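Local coordinates for arylesterase (Sulfolobus solfataricus, PDB 5L2P), which hydrolyses aromatic esters, p-nitrophenyl fatty acid esters and aryl dialkyl phosphates such as paraoxon, as a serine esterase of the GDXG lipolytic family, at residues P184-D189 and R254-A259; N160-T165 and T177-V182; G76-F81 and K149-G154; A85-S90 and V210-K215. One frame throughout, in Å; residues are numbered along the deposited sequence.

Contact 1 of 4, residues P184-D189 and R254-A259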
# COMPACT_ATOMS: atom_id res chain seq x y z
N PRO A 184 -0.98 13.74 13.51
CA PRO A 184 -0.05 14.84 13.47
C PRO A 184 0.56 15.21 12.12
O PRO A 184 0.74 14.36 11.23
CB PRO A 184 1.12 14.31 14.35
CG PRO A 184 1.14 12.85 14.07
CD PRO A 184 -0.32 12.47 13.91
N PHE A 185 0.92 16.49 12.00
CA PHE A 185 1.89 16.96 11.00
C PHE A 185 3.29 16.91 11.60
O PHE A 185 3.55 17.54 12.63
CB PHE A 185 1.55 18.39 10.56
CG PHE A 185 2.52 18.98 9.59
CD1 PHE A 185 3.74 19.52 10.03
CD2 PHE A 185 2.25 19.00 8.24
CE1 PHE A 185 4.64 20.09 9.12
CE2 PHE A 185 3.17 19.55 7.34
CZ PHE A 185 4.36 20.09 7.79
N VAL A 186 4.20 16.18 10.95
CA VAL A 186 5.59 16.05 11.43
C VAL A 186 6.66 16.33 10.39
O VAL A 186 7.84 16.32 10.71
CB VAL A 186 5.85 14.65 12.00
CG1 VAL A 186 5.06 14.45 13.27
CG2 VAL A 186 5.53 13.54 11.00
N TYR A 187 6.26 16.60 9.15
CA TYR A 187 7.21 16.71 8.05
C TYR A 187 6.55 17.29 6.79
O TYR A 187 5.33 17.16 6.59
CB TYR A 187 7.78 15.30 7.70
CG TYR A 187 8.93 15.32 6.72
CD1 TYR A 187 10.11 15.98 7.04
CD2 TYR A 187 8.84 14.72 5.47
CE1 TYR A 187 11.16 16.07 6.14
CE2 TYR A 187 9.92 14.73 4.57
CZ TYR A 187 11.08 15.42 4.92
OH TYR A 187 12.19 15.53 4.08
N LEU A 188 7.34 17.92 5.93
CA LEU A 188 6.89 18.31 4.60
C LEU A 188 6.96 17.11 3.68
O LEU A 188 7.89 16.93 2.90
CB LEU A 188 7.73 19.46 4.03
CG LEU A 188 7.12 20.16 2.81
CD1 LEU A 188 5.96 21.09 3.22
CD2 LEU A 188 8.21 20.93 2.10
N ASP A 189 5.95 16.26 3.76
CA ASP A 189 5.89 15.05 2.97
C ASP A 189 5.35 15.28 1.59
O ASP A 189 4.20 15.57 1.43
CB ASP A 189 5.00 14.04 3.70
CG ASP A 189 4.76 12.79 2.92
OD1 ASP A 189 5.61 12.35 2.12
OD2 ASP A 189 3.68 12.22 3.13
N ARG A 254 -1.35 10.61 6.90
CA ARG A 254 -1.26 9.25 7.45
C ARG A 254 0.15 8.70 7.48
O ARG A 254 0.63 8.24 8.50
CB ARG A 254 -2.16 8.30 6.67
CG ARG A 254 -2.22 6.85 7.16
CD ARG A 254 -2.88 5.94 6.12
NE ARG A 254 -1.99 5.72 4.98
CZ ARG A 254 -2.35 5.25 3.80
NH1 ARG A 254 -3.61 4.96 3.56
NH2 ARG A 254 -1.43 5.07 2.86
N ASP A 255 0.84 8.75 6.34
CA ASP A 255 2.14 8.06 6.22
C ASP A 255 3.25 8.71 7.03
O ASP A 255 4.06 8.00 7.65
CB ASP A 255 2.54 7.88 4.75
CG ASP A 255 1.63 6.84 4.02
OD1 ASP A 255 1.02 6.00 4.73
OD2 ASP A 255 1.51 6.87 2.78
N GLN A 256 3.28 10.04 7.11
CA GLN A 256 4.26 10.74 7.96
C GLN A 256 4.07 10.46 9.43
O GLN A 256 5.05 10.31 10.17
CB GLN A 256 4.27 12.27 7.72
CG GLN A 256 3.04 13.02 8.12
CD GLN A 256 3.04 14.44 7.57
OE1 GLN A 256 3.41 15.42 8.25
NE2 GLN A 256 2.63 14.57 6.32
N GLY A 257 2.81 10.39 9.89
CA GLY A 257 2.52 10.00 11.27
C GLY A 257 3.01 8.58 11.58
O GLY A 257 3.61 8.34 12.60
N GLU A 258 2.71 7.63 10.72
CA GLU A 258 3.17 6.24 10.91
C GLU A 258 4.70 6.13 10.83
O GLU A 258 5.28 5.41 11.60
CB GLU A 258 2.48 5.31 9.92
CG GLU A 258 0.98 5.16 10.23
CD GLU A 258 0.21 4.30 9.24
OE1 GLU A 258 0.70 4.04 8.11
OE2 GLU A 258 -0.90 3.88 9.58
N ALA A 259 5.33 6.94 9.99
CA ALA A 259 6.78 7.10 9.98
C ALA A 259 7.39 7.61 11.27
O ALA A 259 8.43 7.13 11.70
CB ALA A 259 7.17 8.04 8.86

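Contact 2 of 4, residues N160-T165 and T177-V182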
# COMPACT_ATOMS: atom_id res chain seq x y z
N ASN A 160 1.42 18.09 15.85
CA ASN A 160 2.71 18.72 15.57
C ASN A 160 3.34 19.32 16.82
O ASN A 160 4.55 19.13 17.07
CB ASN A 160 2.56 19.84 14.56
CG ASN A 160 3.86 20.57 14.29
OD1 ASN A 160 4.00 21.79 14.57
ND2 ASN A 160 4.82 19.84 13.70
N LEU A 161 2.51 20.05 17.59
CA LEU A 161 2.94 20.75 18.81
C LEU A 161 3.32 19.78 19.94
O LEU A 161 4.24 20.04 20.70
CB LEU A 161 1.87 21.72 19.25
CG LEU A 161 1.61 22.89 18.28
CD1 LEU A 161 0.29 23.59 18.56
CD2 LEU A 161 2.77 23.87 18.35
N VAL A 162 2.64 18.63 19.99
CA VAL A 162 3.00 17.54 20.89
C VAL A 162 4.42 17.00 20.57
O VAL A 162 5.25 16.83 21.46
CB VAL A 162 2.00 16.38 20.81
CG1 VAL A 162 2.56 15.11 21.47
CG2 VAL A 162 0.67 16.75 21.45
N ALA A 163 4.69 16.77 19.30
CA ALA A 163 6.01 16.23 18.90
C ALA A 163 7.10 17.27 19.13
O ALA A 163 8.18 16.95 19.66
CB ALA A 163 6.01 15.79 17.44
N ALA A 164 6.79 18.53 18.78
CA ALA A 164 7.77 19.63 18.93
C ALA A 164 8.11 19.89 20.40
O ALA A 164 9.24 20.10 20.75
CB ALA A 164 7.24 20.90 18.26
N THR A 165 7.08 19.90 21.23
CA THR A 165 7.19 20.05 22.67
C THR A 165 8.04 19.00 23.33
O THR A 165 8.69 19.27 24.32
CB THR A 165 5.78 19.87 23.26
OG1 THR A 165 4.99 21.03 22.95
CG2 THR A 165 5.76 19.61 24.73
N THR A 177 5.48 12.10 31.01
CA THR A 177 5.25 10.68 31.12
C THR A 177 4.79 10.07 29.81
O THR A 177 5.07 8.90 29.55
CB THR A 177 4.28 10.33 32.28
OG1 THR A 177 4.19 8.91 32.43
CG2 THR A 177 2.89 10.87 32.03
N ALA A 178 4.10 10.85 28.99
CA ALA A 178 3.55 10.36 27.73
C ALA A 178 3.27 11.48 26.72
O ALA A 178 3.19 12.64 27.07
CB ALA A 178 2.27 9.60 27.99
N GLN A 179 3.15 11.09 25.45
CA GLN A 179 2.77 12.01 24.38
C GLN A 179 1.77 11.31 23.46
O GLN A 179 1.94 10.14 23.09
CB GLN A 179 4.00 12.43 23.57
CG GLN A 179 4.79 11.27 22.96
CD GLN A 179 5.85 11.78 22.01
OE1 GLN A 179 5.61 12.73 21.23
NE2 GLN A 179 7.05 11.16 22.05
N VAL A 180 0.73 12.05 23.07
CA VAL A 180 -0.32 11.50 22.25
C VAL A 180 -0.61 12.40 21.05
O VAL A 180 -1.59 13.14 21.07
CB VAL A 180 -1.59 11.26 23.06
CG1 VAL A 180 -2.62 10.48 22.25
CG2 VAL A 180 -1.25 10.45 24.31
N PRO A 181 0.23 12.32 20.00
CA PRO A 181 -0.08 13.02 18.76
C PRO A 181 -1.09 12.24 17.94
O PRO A 181 -0.84 11.10 17.53
CB PRO A 181 1.28 13.09 18.05
CG PRO A 181 2.08 11.98 18.61
CD PRO A 181 1.52 11.61 19.94
N VAL A 182 -2.24 12.86 17.71
CA VAL A 182 -3.28 12.28 16.90
C VAL A 182 -3.25 12.98 15.54
O VAL A 182 -3.22 14.21 15.43
CB VAL A 182 -4.63 12.49 17.57
CG1 VAL A 182 -5.77 11.97 16.69
CG2 VAL A 182 -4.63 11.83 18.93

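Contact 3 of 4, residues G76-F81 and K149-G154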
# COMPACT_ATOMS: atom_id res chain seq x y z
N GLY A 76 -2.78 12.42 37.64
CA GLY A 76 -2.20 12.76 36.36
C GLY A 76 -2.73 14.02 35.74
O GLY A 76 -3.75 14.55 36.17
N LEU A 77 -2.01 14.51 34.74
CA LEU A 77 -2.35 15.73 34.04
C LEU A 77 -2.12 15.57 32.56
O LEU A 77 -1.10 15.07 32.15
CB LEU A 77 -1.52 16.89 34.56
CG LEU A 77 -1.61 18.22 33.78
CD1 LEU A 77 -2.97 18.84 33.98
CD2 LEU A 77 -0.48 19.17 34.13
N VAL A 78 -3.09 16.01 31.75
CA VAL A 78 -2.99 15.97 30.31
C VAL A 78 -3.07 17.37 29.74
O VAL A 78 -4.07 18.05 29.91
CB VAL A 78 -4.11 15.12 29.71
CG1 VAL A 78 -4.06 15.15 28.18
CG2 VAL A 78 -4.03 13.68 30.24
N MET A 79 -1.99 17.81 29.08
CA MET A 79 -1.97 19.08 28.38
C MET A 79 -2.54 18.87 26.99
O MET A 79 -2.06 18.01 26.24
CB MET A 79 -0.58 19.62 28.24
CG MET A 79 0.16 19.84 29.55
SD MET A 79 -0.58 21.09 30.57
CE MET A 79 -0.56 22.52 29.53
N HIS A 80 -3.55 19.68 26.64
CA HIS A 80 -4.24 19.50 25.38
C HIS A 80 -4.00 20.71 24.48
O HIS A 80 -4.35 21.83 24.84
CB HIS A 80 -5.73 19.30 25.65
CG HIS A 80 -6.55 19.14 24.40
ND1 HIS A 80 -7.93 19.27 24.39
CD2 HIS A 80 -6.20 18.85 23.12
CE1 HIS A 80 -8.39 19.08 23.17
NE2 HIS A 80 -7.36 18.81 22.38
N PHE A 81 -3.40 20.48 23.32
CA PHE A 81 -3.19 21.50 22.33
C PHE A 81 -4.12 21.24 21.16
O PHE A 81 -4.06 20.14 20.56
CB PHE A 81 -1.74 21.48 21.87
CG PHE A 81 -0.73 21.38 22.99
CD1 PHE A 81 -0.84 22.16 24.11
CD2 PHE A 81 0.36 20.55 22.88
CE1 PHE A 81 0.10 22.11 25.12
CE2 PHE A 81 1.33 20.49 23.88
CZ PHE A 81 1.18 21.27 25.02
N LYS A 149 3.71 12.82 36.30
CA LYS A 149 2.57 12.27 35.57
C LYS A 149 1.91 13.29 34.65
O LYS A 149 0.70 13.38 34.56
CB LYS A 149 1.53 11.69 36.52
CG LYS A 149 1.98 10.50 37.31
CD LYS A 149 0.83 10.07 38.23
CE LYS A 149 1.15 8.93 39.17
NZ LYS A 149 1.61 7.76 38.42
N ILE A 150 2.73 14.05 33.93
CA ILE A 150 2.27 15.03 32.96
C ILE A 150 2.36 14.46 31.53
O ILE A 150 3.45 14.12 31.07
CB ILE A 150 3.08 16.34 33.06
CG1 ILE A 150 3.01 16.87 34.50
CG2 ILE A 150 2.56 17.36 32.05
CD1 ILE A 150 3.80 18.15 34.75
N ALA A 151 1.22 14.39 30.83
CA ALA A 151 1.20 13.93 29.45
C ALA A 151 0.73 15.05 28.51
O ALA A 151 0.05 15.99 28.95
CB ALA A 151 0.25 12.76 29.32
N THR A 152 1.08 14.94 27.22
CA THR A 152 0.62 15.84 26.22
C THR A 152 -0.27 15.16 25.18
O THR A 152 -0.10 13.99 24.86
CB THR A 152 1.78 16.54 25.53
OG1 THR A 152 2.69 15.57 25.00
CG2 THR A 152 2.49 17.51 26.49
N PHE A 153 -1.24 15.91 24.64
CA PHE A 153 -2.22 15.39 23.70
C PHE A 153 -2.56 16.48 22.68
O PHE A 153 -2.59 17.66 23.01
CB PHE A 153 -3.45 14.95 24.46
CG PHE A 153 -4.60 14.56 23.60
CD1 PHE A 153 -5.52 15.52 23.19
CD2 PHE A 153 -4.81 13.22 23.24
CE1 PHE A 153 -6.61 15.18 22.40
CE2 PHE A 153 -5.89 12.87 22.44
CZ PHE A 153 -6.81 13.86 22.03
N GLY A 154 -2.77 16.11 21.43
CA GLY A 154 -2.98 17.08 20.39
C GLY A 154 -3.39 16.46 19.09
O GLY A 154 -2.97 15.37 18.77

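Contact 4 of 4, residues A85-S90 and V210-K215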
# COMPACT_ATOMS: atom_id res chain seq x y z
N ALA A 85 -4.34 23.79 11.85
CA ALA A 85 -3.33 24.21 10.89
C ALA A 85 -2.57 25.47 11.28
O ALA A 85 -2.16 26.27 10.42
CB ALA A 85 -3.95 24.38 9.53
N TRP A 86 -2.35 25.63 12.58
CA TRP A 86 -1.61 26.77 13.14
C TRP A 86 -2.28 28.14 12.89
O TRP A 86 -1.74 29.14 13.35
CB TRP A 86 -0.17 26.81 12.61
CG TRP A 86 0.61 25.57 12.75
CD1 TRP A 86 1.14 25.04 13.90
CD2 TRP A 86 1.01 24.70 11.71
NE1 TRP A 86 1.83 23.86 13.64
CE2 TRP A 86 1.78 23.64 12.29
CE3 TRP A 86 0.80 24.69 10.35
CZ2 TRP A 86 2.34 22.60 11.54
CZ3 TRP A 86 1.35 23.66 9.60
CH2 TRP A 86 2.11 22.63 10.20
N ILE A 87 -3.43 28.17 12.19
CA ILE A 87 -4.07 29.43 11.80
C ILE A 87 -5.51 29.61 12.30
O ILE A 87 -6.07 30.69 12.20
CB ILE A 87 -4.07 29.60 10.28
CG1 ILE A 87 -4.78 28.45 9.57
CG2 ILE A 87 -2.65 29.74 9.77
CD1 ILE A 87 -4.99 28.71 8.07
N LEU A 88 -6.11 28.54 12.82
CA LEU A 88 -7.43 28.62 13.42
C LEU A 88 -7.61 27.57 14.51
O LEU A 88 -6.69 26.89 14.87
CB LEU A 88 -8.51 28.52 12.36
CG LEU A 88 -8.58 27.28 11.46
CD1 LEU A 88 -9.30 26.09 12.10
CD2 LEU A 88 -9.33 27.75 10.21
N GLY A 89 -8.82 27.49 15.06
CA GLY A 89 -9.12 26.63 16.19
C GLY A 89 -8.87 27.32 17.52
O GLY A 89 -8.27 28.40 17.59
N SER A 90 -9.32 26.68 18.58
CA SER A 90 -9.18 27.24 19.92
C SER A 90 -9.53 26.18 20.97
O SER A 90 -9.81 25.03 20.63
CB SER A 90 -10.11 28.47 20.12
OG SER A 90 -11.47 28.08 20.08
N VAL A 210 4.34 23.45 -1.21
CA VAL A 210 4.14 24.05 0.12
C VAL A 210 2.70 24.57 0.23
O VAL A 210 2.31 25.49 -0.49
CB VAL A 210 5.12 25.23 0.37
CG1 VAL A 210 5.06 25.67 1.81
CG2 VAL A 210 6.55 24.83 0.04
N ASP A 211 1.89 24.00 1.13
CA ASP A 211 0.50 24.42 1.23
C ASP A 211 0.34 25.74 2.00
O ASP A 211 1.28 26.27 2.61
CB ASP A 211 -0.42 23.34 1.79
CG ASP A 211 -0.31 23.20 3.29
OD1 ASP A 211 0.83 23.17 3.81
OD2 ASP A 211 -1.37 23.14 3.95
N TYR A 212 -0.90 26.25 1.92
CA TYR A 212 -1.26 27.55 2.45
C TYR A 212 -0.99 27.66 3.93
O TYR A 212 -0.48 28.70 4.38
CB TYR A 212 -2.75 27.80 2.17
CG TYR A 212 -3.26 29.12 2.65
CD1 TYR A 212 -2.66 30.30 2.23
CD2 TYR A 212 -4.36 29.21 3.51
CE1 TYR A 212 -3.13 31.54 2.65
CE2 TYR A 212 -4.86 30.44 3.93
CZ TYR A 212 -4.22 31.61 3.51
OH TYR A 212 -4.67 32.86 3.91
N GLY A 213 -1.32 26.62 4.69
CA GLY A 213 -1.17 26.68 6.14
C GLY A 213 0.26 26.80 6.58
O GLY A 213 0.57 27.53 7.50
N VAL A 214 1.16 26.05 5.93
CA VAL A 214 2.59 26.09 6.23
C VAL A 214 3.17 27.46 5.87
O VAL A 214 3.90 28.01 6.65
CB VAL A 214 3.34 24.95 5.47
CG1 VAL A 214 4.85 25.04 5.66
CG2 VAL A 214 2.86 23.59 5.94
N LYS A 215 2.86 27.99 4.70
CA LYS A 215 3.35 29.32 4.28
C LYS A 215 2.99 30.42 5.27
O LYS A 215 3.75 31.37 5.47
CB LYS A 215 2.78 29.71 2.92
CG LYS A 215 3.41 29.02 1.74
CD LYS A 215 2.73 29.47 0.46
CE LYS A 215 3.29 28.76 -0.78
NZ LYS A 215 4.55 29.38 -1.27

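Contact 1 of 4, residues P184-D189 and R254-A259
Q256 reaches from the helix 254-266 into the loop 184-189, and its amide oxygen is where the two segments meet most closely. OE1 accepts the backbone N-H of V186 at 2.9 Å in the carbonyl plane, on a lone pair, with an N-H...O angle of 161°. The N-H of Y187 comes to the same OE1 at 3.2 Å, from above that plane and along a more bent path. Two bonds thus grip one buried oxygen, which restrains the amide and the V186-Y187 backbone. The first torsion of Q256, 67°, places CG between its backbone N and carbonyl carbon; beyond CG the chain is extended, which carries the amide past V186. There CG2 of V186 packs 3.7 Å from CB of Q256, while OE1 lies over one face of the F185 ring, 3.8 Å from CD2.

The flanks are looser. P184 CG merely rests 4.2 Å from the CA of G257, and at the other end the NE2 of Q256 is 3.6 Å from CB of D189, whose carboxylate instead takes S192 and the backbone N of A191. Beyond this side lies the second subunit of the crystallised assembly, where Y187 OH bonds the backbone O of L188 of that chain. On the chain's own side, F185 O receives N160 ND2, and the F185 ring stands about 6 Å from the side chain of S156, inferred to be catalytic. Such a loop, following one strand and braced by the helix after the next, borders the active site of this alpha/beta hydrolase fold.

Contact 2 of 4, residues N160-T165 and T177-V182
A chi1 of 166° in V162 sets CG1 trans to the backbone N and lowers it onto the strand, while chi1 of 57° in Q179 holds its CG between N and the carbonyl carbon, and the valine methyl meets the glutamine at CB. CG1 of V162 does almost all the touching. It sits 3.7 Å from CB of Q179 and 4.0 Å from CD of P181, bridging two residues whose side chains start toward the helix, and it is also 3.9 Å from the backbone N of V180 between them. The valine and the glutamine run across one another rather than in line. Extended beyond CG, Q179 crosses the line of the helix, bringing OE1 4.2 Å from the CA of A163.

The contact is van der Waals packing, with no polar bond between the two segments. The amide of Q179 is held from outside them: NE2 donates to the backbone O of P241, and OE1 has a weak bond with S166. V162's other methyl, CG2, faces strand 150-155, packing on the backbone around F153 and G154, so one valine spans two strands. Within the helix, the hydroxyl of T165 turns back to the carbonyl O of L161 at 2.6 Å, an acceptor that T165 N also uses from the opposite face.

The axes of the short segments pass 7.4 Å apart at 148°, roughly antiparallel. That is the geometry of a beta-alpha-beta crossover, here strand 150-155, helix 157-171 and strand 178-182, the unit that carries the nucleophile in alpha/beta hydrolases.

Contact 3 of 4, residues G76-F81 and K149-G154
L77 and M79 donate and accept in turn across this parallel pair of strands, and F81 adds a last donor. L77 N binds K149 O at 2.9 Å and L77 O receives A151 N at 2.8 Å, nearly straight at 176°. M79 N reaches A151 O at 2.7 Å, M79 O takes F153 N at 2.8 Å, and F81 N closes the series on F153 O at 3.0 Å. The intervening V78 and H80 turn their backbone groups the other way, to T108, I110 and V112, while I150 bonds to T177, and T152 to A178 and V180 of strand 178-182. Each strand is bonded on both flanks.

On the face bearing V78 and F153, the edge of the F153 ring is directed at the face of H80, with planes 69° apart. Both imidazole nitrogens are used: ND1 meets S98 OG and NE2 meets E94 OE1, which fixes the ring's rotation. On the other face, L77 CD2 packs 4.1 Å from I150 CG2.

These central strands belong to the parallel part of the alpha/beta hydrolase sheet, and G154 opens a GxSxG sequence consistent with the nucleophile elbow of this fold, with S156 the inferred active-site serine.

Contact 4 of 4, residues A85-S90 and V210-K215
W86 and V214 lie side by side and point the same way, the indole alongside the valine. CG2 of V214 comes 4.0 Å from CZ3 of W86, and the G213 carbonyl O lies equally far from CE3. Both approach the ring system obliquely. With CG of W86 trans to its carbonyl carbon (chi1 -52°), the benzo edge at CE3 and CZ3 is the part that meets the helix 212-217. At the opposite end of the indole, NE1 bonds N160 OD1, which fixes the direction of the ring. Further rings confine it: Y217 stacks on the indole, and F185 meets it edge-to-face.

Short helices of this kind, inserted after a strand of the central sheet, form part of the cap over the active site in relatives of this GDXG family, and the loop 85-90 directly follows the H82-G83-G84 motif that, by similarity, forms the oxyanion hole. A85 lies about 6 Å, side chain to side chain, from S156, the inferred nucleophile. A85 and W86 both have positive phi, 56° and 63°, in the left-handed region, where the chain turns just after the motif.

The rest of the interface is lighter. G213 gives the loop a bare stretch of backbone to approach, its CA being 5.8 Å from that of A85. I87 extends CD1 to 4.5 Å from CE2 of Y212, a glancing touch at the contact's margin. D211 occupies the N-cap position, and its carbonyl O accepts K215 N in the first helical turn. On the loop's other side, R31 NE bonds I87 O and N35 OD1 bonds G89 N, linking it to helix 27-39.

Overall arrangement
Following the chain from the N terminus, strand 77-81 opens contact 3 and the loop 85-90 opens contact 4 next. Contact 3 closes at 149-154, ending a loop of 67 residues while contact 4 is still open, so these two cross. Contact 2, spanning 11 intervening residues, then lies nested within contact 4. Before 210-215 closes contact 4, the loop 184-189 opens contact 1, which crosses contact 4 and closes at 254-259. Contacts 2 and 3 are neighbours on the central sheet, their centres 9 Å apart. N160, F185 and W86 join contacts 1, 2 and 4 beside the active site, tying the sheet and helix 157-171, which follows the inferred nucleophile S156, to the surrounding loops and helix 212-217.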